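Local coordinates for NADPH-dependent aldehyde reductase YqhD (Escherichia coli, PDB 4QGS), which catalyses the NADPH-dependent reduction of a broad range of short-chain aldehydes to alcohols, using one catalytic zinc ion per subunit, at residues G202-Y214 with A228-P240. Sequence-based numbering, arbitrary orientation.
Sequences GVVDAFVHTVEQY and AEGILLTLIEDGP. With ZN (zinc ion), chain B.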
loop_
_atom_site.group_PDB
_atom_site.type_symbol
_atom_site.label_atom_id
_atom_site.label_comp_id
_atom_site.label_asym_id
_atom_site.label_seq_id
_atom_site.Cartn_x
_atom_site.Cartn_y
_atom_site.Cartn_z
ATOM N N GLY A 202 4.355 1.640 8.210
ATOM C CA GLY A 202 4.793 1.027 6.960
ATOM C C GLY A 202 5.138 -0.434 7.144
ATOM O O GLY A 202 4.814 -1.277 6.288
ATOM N N VAL A 203 5.813 -0.743 8.246
ATOM C CA VAL A 203 6.175 -2.124 8.537
ATOM C C VAL A 203 4.916 -2.973 8.752
ATOM O O VAL A 203 4.788 -4.065 8.200
ATOM C CB VAL A 203 7.106 -2.212 9.760
ATOM C CG1 VAL A 203 7.238 -3.660 10.232
ATOM C CG2 VAL A 203 8.465 -1.638 9.396
ATOM N N VAL A 204 3.974 -2.467 9.539
ATOM C CA VAL A 204 2.737 -3.201 9.780
ATOM C C VAL A 204 1.937 -3.401 8.492
ATOM O O VAL A 204 1.448 -4.503 8.214
ATOM C CB VAL A 204 1.866 -2.480 10.823
ATOM C CG1 VAL A 204 0.484 -3.141 10.900
ATOM C CG2 VAL A 204 2.542 -2.533 12.180
ATOM N N ASP A 205 1.831 -2.354 7.682
ATOM C CA ASP A 205 1.033 -2.435 6.460
ATOM C C ASP A 205 1.656 -3.448 5.493
ATOM O O ASP A 205 0.946 -4.298 4.925
ATOM C CB ASP A 205 0.919 -1.061 5.810
ATOM C CG ASP A 205 -0.039 -1.044 4.611
ATOM O OD1 ASP A 205 -1.130 -1.682 4.636
ATOM O OD2 ASP A 205 0.318 -0.366 3.624
ATOM N N ALA A 206 2.978 -3.395 5.337
ATOM C CA ALA A 206 3.655 -4.404 4.500
ATOM C C ALA A 206 3.419 -5.831 5.020
ATOM O O ALA A 206 3.159 -6.761 4.242
ATOM C CB ALA A 206 5.151 -4.109 4.418
ATOM N N PHE A 207 3.502 -5.999 6.334
ATOM C CA PHE A 207 3.328 -7.298 6.970
ATOM C C PHE A 207 1.931 -7.823 6.667
ATOM O O PHE A 207 1.745 -8.984 6.268
ATOM C CB PHE A 207 3.562 -7.172 8.485
ATOM C CG PHE A 207 3.653 -8.494 9.221
ATOM C CD1 PHE A 207 4.886 -9.022 9.577
ATOM C CD2 PHE A 207 2.501 -9.192 9.578
ATOM C CE1 PHE A 207 4.980 -10.218 10.282
ATOM C CE2 PHE A 207 2.590 -10.401 10.278
ATOM C CZ PHE A 207 3.824 -10.911 10.627
ATOM N N VAL A 208 0.941 -6.949 6.823
ATOM C CA VAL A 208 -0.441 -7.365 6.631
ATOM C C VAL A 208 -0.752 -7.591 5.157
ATOM O O VAL A 208 -1.426 -8.567 4.831
ATOM C CB VAL A 208 -1.413 -6.340 7.245
ATOM C CG1 VAL A 208 -2.857 -6.737 6.927
ATOM C CG2 VAL A 208 -1.187 -6.281 8.750
ATOM N N HIS A 209 -0.242 -6.744 4.256
ATOM C CA HIS A 209 -0.441 -7.018 2.824
ATOM C C HIS A 209 0.073 -8.413 2.473
ATOM O O HIS A 209 -0.544 -9.117 1.666
ATOM C CB HIS A 209 0.238 -5.965 1.942
ATOM C CG HIS A 209 -0.581 -4.724 1.756
ATOM N ND1 HIS A 209 -1.110 -4.353 0.538
ATOM C CD2 HIS A 209 -0.986 -3.783 2.645
ATOM C CE1 HIS A 209 -1.789 -3.227 0.680
ATOM N NE2 HIS A 209 -1.730 -2.861 1.947
ATOM N N THR A 210 1.179 -8.812 3.095
ATOM C CA THR A 210 1.749 -10.134 2.850
ATOM C C THR A 210 0.816 -11.231 3.370
ATOM O O THR A 210 0.493 -12.165 2.635
ATOM C CB THR A 210 3.126 -10.276 3.486
ATOM O OG1 THR A 210 3.974 -9.229 2.988
ATOM C CG2 THR A 210 3.750 -11.665 3.132
ATOM N N VAL A 211 0.357 -11.131 4.619
ATOM C CA VAL A 211 -0.471 -12.234 5.143
ATOM C C VAL A 211 -1.882 -12.255 4.551
ATOM O O VAL A 211 -2.567 -13.278 4.629
ATOM C CB VAL A 211 -0.579 -12.207 6.692
ATOM C CG1 VAL A 211 0.800 -12.347 7.337
ATOM C CG2 VAL A 211 -1.286 -10.934 7.166
ATOM N N GLU A 212 -2.320 -11.152 3.945
ATOM C CA GLU A 212 -3.605 -11.130 3.235
ATOM C C GLU A 212 -3.570 -12.088 2.050
ATOM O O GLU A 212 -4.615 -12.505 1.555
ATOM C CB GLU A 212 -3.942 -9.734 2.723
ATOM C CG GLU A 212 -4.242 -8.700 3.818
ATOM C CD GLU A 212 -5.691 -8.707 4.306
ATOM O OE1 GLU A 212 -6.327 -9.788 4.380
ATOM O OE2 GLU A 212 -6.199 -7.608 4.612
ATOM N N GLN A 213 -2.355 -12.400 1.610
ATOM C CA GLN A 213 -2.132 -13.233 0.428
ATOM C C GLN A 213 -1.452 -14.557 0.755
ATOM O O GLN A 213 -1.066 -15.316 -0.151
ATOM C CB GLN A 213 -1.297 -12.459 -0.590
ATOM C CG GLN A 213 -1.916 -11.119 -1.008
ATOM C CD GLN A 213 -0.975 -10.285 -1.865
ATOM O OE1 GLN A 213 -0.915 -10.457 -3.081
ATOM N NE2 GLN A 213 -0.256 -9.354 -1.237
ATOM N N TYR A 214 -1.309 -14.857 2.039
ATOM C CA TYR A 214 -0.547 -16.031 2.451
ATOM C C TYR A 214 -1.241 -16.813 3.571
ATOM O O TYR A 214 -1.292 -18.040 3.527
ATOM C CB TYR A 214 0.876 -15.616 2.874
ATOM C CG TYR A 214 1.633 -16.665 3.659
ATOM C CD1 TYR A 214 2.089 -17.836 3.045
ATOM C CD2 TYR A 214 1.885 -16.496 5.018
ATOM C CE1 TYR A 214 2.775 -18.796 3.772
ATOM C CE2 TYR A 214 2.572 -17.450 5.754
ATOM C CZ TYR A 214 3.003 -18.609 5.116
ATOM O OH TYR A 214 3.680 -19.558 5.837
ATOM N N ALA A 228 6.560 -15.202 0.486
ATOM C CA ALA A 228 5.760 -14.544 1.524
ATOM C C ALA A 228 6.420 -14.719 2.885
ATOM O O ALA A 228 6.618 -13.743 3.620
ATOM C CB ALA A 228 4.332 -15.098 1.539
ATOM N N GLU A 229 6.786 -15.956 3.204
ATOM C CA GLU A 229 7.491 -16.265 4.447
ATOM C C GLU A 229 8.780 -15.446 4.577
ATOM O O GLU A 229 9.082 -14.899 5.650
ATOM C CB GLU A 229 7.787 -17.771 4.518
ATOM C CG GLU A 229 6.555 -18.569 4.874
ATOM C CD GLU A 229 6.606 -20.028 4.392
ATOM O OE1 GLU A 229 7.698 -20.502 4.027
ATOM O OE2 GLU A 229 5.544 -20.682 4.387
ATOM N N GLY A 230 9.513 -15.341 3.474
ATOM C CA GLY A 230 10.748 -14.575 3.429
ATOM C C GLY A 230 10.543 -13.102 3.728
ATOM O O GLY A 230 11.333 -12.485 4.457
ATOM N N ILE A 231 9.503 -12.526 3.143
ATOM C CA ILE A 231 9.165 -11.125 3.412
ATOM C C ILE A 231 8.867 -10.935 4.906
ATOM O O ILE A 231 9.382 -10.004 5.545
ATOM C CB ILE A 231 7.951 -10.658 2.560
ATOM C CG1 ILE A 231 8.339 -10.580 1.082
ATOM C CG2 ILE A 231 7.415 -9.291 3.071
ATOM C CD1 ILE A 231 7.161 -10.519 0.123
ATOM N N LEU A 232 8.047 -11.829 5.458
ATOM C CA LEU A 232 7.605 -11.721 6.857
ATOM C C LEU A 232 8.801 -11.839 7.804
ATOM O O LEU A 232 8.975 -11.026 8.719
ATOM C CB LEU A 232 6.550 -12.793 7.164
ATOM C CG LEU A 232 5.265 -12.644 6.352
ATOM C CD1 LEU A 232 4.377 -13.862 6.513
ATOM C CD2 LEU A 232 4.498 -11.382 6.807
ATOM N N LEU A 233 9.657 -12.826 7.554
ATOM C CA LEU A 233 10.857 -13.021 8.351
ATOM C C LEU A 233 11.770 -11.790 8.331
ATOM O O LEU A 233 12.338 -11.399 9.355
ATOM C CB LEU A 233 11.613 -14.265 7.840
ATOM C CG LEU A 233 10.951 -15.564 8.309
ATOM C CD1 LEU A 233 11.356 -16.720 7.395
ATOM C CD2 LEU A 233 11.311 -15.868 9.748
ATOM N N THR A 234 11.907 -11.179 7.157
ATOM C CA THR A 234 12.731 -9.983 6.991
ATOM C C THR A 234 12.147 -8.789 7.759
ATOM O O THR A 234 12.870 -8.044 8.404
ATOM C CB THR A 234 12.872 -9.624 5.503
ATOM O OG1 THR A 234 13.500 -10.729 4.819
ATOM C CG2 THR A 234 13.749 -8.387 5.333
ATOM N N LEU A 235 10.839 -8.616 7.676
ATOM C CA LEU A 235 10.184 -7.513 8.386
ATOM C C LEU A 235 10.288 -7.702 9.896
ATOM O O LEU A 235 10.465 -6.727 10.644
ATOM C CB LEU A 235 8.719 -7.392 7.951
ATOM C CG LEU A 235 8.463 -6.902 6.521
ATOM C CD1 LEU A 235 6.981 -7.004 6.149
ATOM C CD2 LEU A 235 8.976 -5.469 6.319
ATOM N N ILE A 236 10.176 -8.939 10.365
ATOM C CA ILE A 236 10.270 -9.193 11.810
ATOM C C ILE A 236 11.687 -8.942 12.313
ATOM O O ILE A 236 11.889 -8.373 13.399
ATOM C CB ILE A 236 9.823 -10.627 12.155
ATOM C CG1 ILE A 236 8.310 -10.737 11.979
ATOM C CG2 ILE A 236 10.221 -10.994 13.574
ATOM C CD1 ILE A 236 7.805 -12.163 11.825
ATOM N N GLU A 237 12.676 -9.305 11.506
ATOM C CA GLU A 237 14.062 -9.100 11.913
ATOM C C GLU A 237 14.486 -7.634 11.853
ATOM O O GLU A 237 15.031 -7.109 12.826
ATOM C CB GLU A 237 15.023 -9.936 11.061
ATOM C CG GLU A 237 16.470 -9.785 11.552
ATOM C CD GLU A 237 17.393 -10.885 11.045
ATOM O OE1 GLU A 237 16.944 -11.714 10.219
ATOM O OE2 GLU A 237 18.564 -10.924 11.487
ATOM N N ASP A 238 14.238 -6.971 10.729
ATOM C CA ASP A 238 14.803 -5.629 10.526
ATOM C C ASP A 238 13.800 -4.493 10.741
ATOM O O ASP A 238 14.198 -3.334 10.865
ATOM C CB ASP A 238 15.422 -5.517 9.123
ATOM C CG ASP A 238 16.835 -6.082 9.062
ATOM O OD1 ASP A 238 17.276 -6.711 10.047
ATOM O OD2 ASP A 238 17.505 -5.883 8.036
ATOM N N GLY A 239 12.506 -4.807 10.768
ATOM C CA GLY A 239 11.504 -3.788 11.036
ATOM C C GLY A 239 11.726 -3.059 12.352
ATOM O O GLY A 239 11.753 -1.831 12.374
ATOM N N PRO A 240 11.901 -3.809 13.456
ATOM C CA PRO A 240 12.172 -3.126 14.729
ATOM C C PRO A 240 13.474 -2.335 14.697
ATOM O O PRO A 240 13.570 -1.289 15.340
ATOM C CB PRO A 240 12.265 -4.281 15.730
ATOM C CG PRO A 240 11.431 -5.364 15.131
ATOM C CD PRO A 240 11.724 -5.258 13.650
HETATM ZN ZN ZN B . -2.716 -1.553 3.215
HETATM O O HOH W 1 -3.868 -0.869 1.604
HETATM O O HOH W 2 -1.550 -0.007 2.275
#
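In the all-helical C-terminal domain of an iron-containing alcohol dehydrogenase, Phe-207 and Leu-232 join two consecutive antiparallel helices, one of which carries half of the protein's ligands to the catalytic zinc. The segment axes of 202-211 and 228-240 approach to 9.7 Å at their closest, with N-to-C directions 159° apart. Leu-232 CD2 stands over the centre of one face of the Phe-207 ring, 3.6 Å from its centroid, in a CH-pi contact; a branched leucine can put one methyl there while the other reaches Val-211 and Tyr-214. Ile-236 CD1 lies at the ring's edge, in its plane. With CG anti to the backbone N (chi1 -170°), the Phe-207 ring swings across to the facing helix, where the leucine side chain meets it at about a right angle. Gly-239 and Ala-228 let the backbones come close: Val-203 CG2 packs on Gly-239 CA at 4.1 Å, where a CB would crowd Val-203 CG1 and clash with Leu-235 O. Ala-206 CB makes apolar contact with Leu-235 CD1 at 3.8 Å. Thr-210 suits a buried interface because its OG1 bonds back to Ala-206 O, which also accepts the backbone bond from Thr-210 N, from the opposite face of its plane; the threonine CG2 is turned to Ala-228 and Leu-232. On the far side of the same helix, Asp-205 OD1 and His-209 NE2, one turn apart, bind zinc, with His-278, His-292 and two waters completing the site. Beyond the helix, Tyr-214 lays CB against Ala-228 CB, and its OH donates to Glu-229 OE2 at 2.6 Å. A phenylalanine here would probably leave OE2 without that hydroxyl, though Gln-317 also donates to it and Arg-321 salt-bridges OE1. The tyrosine meets OE2 on its anti side, the carboxylate turned 80° from the ring plane.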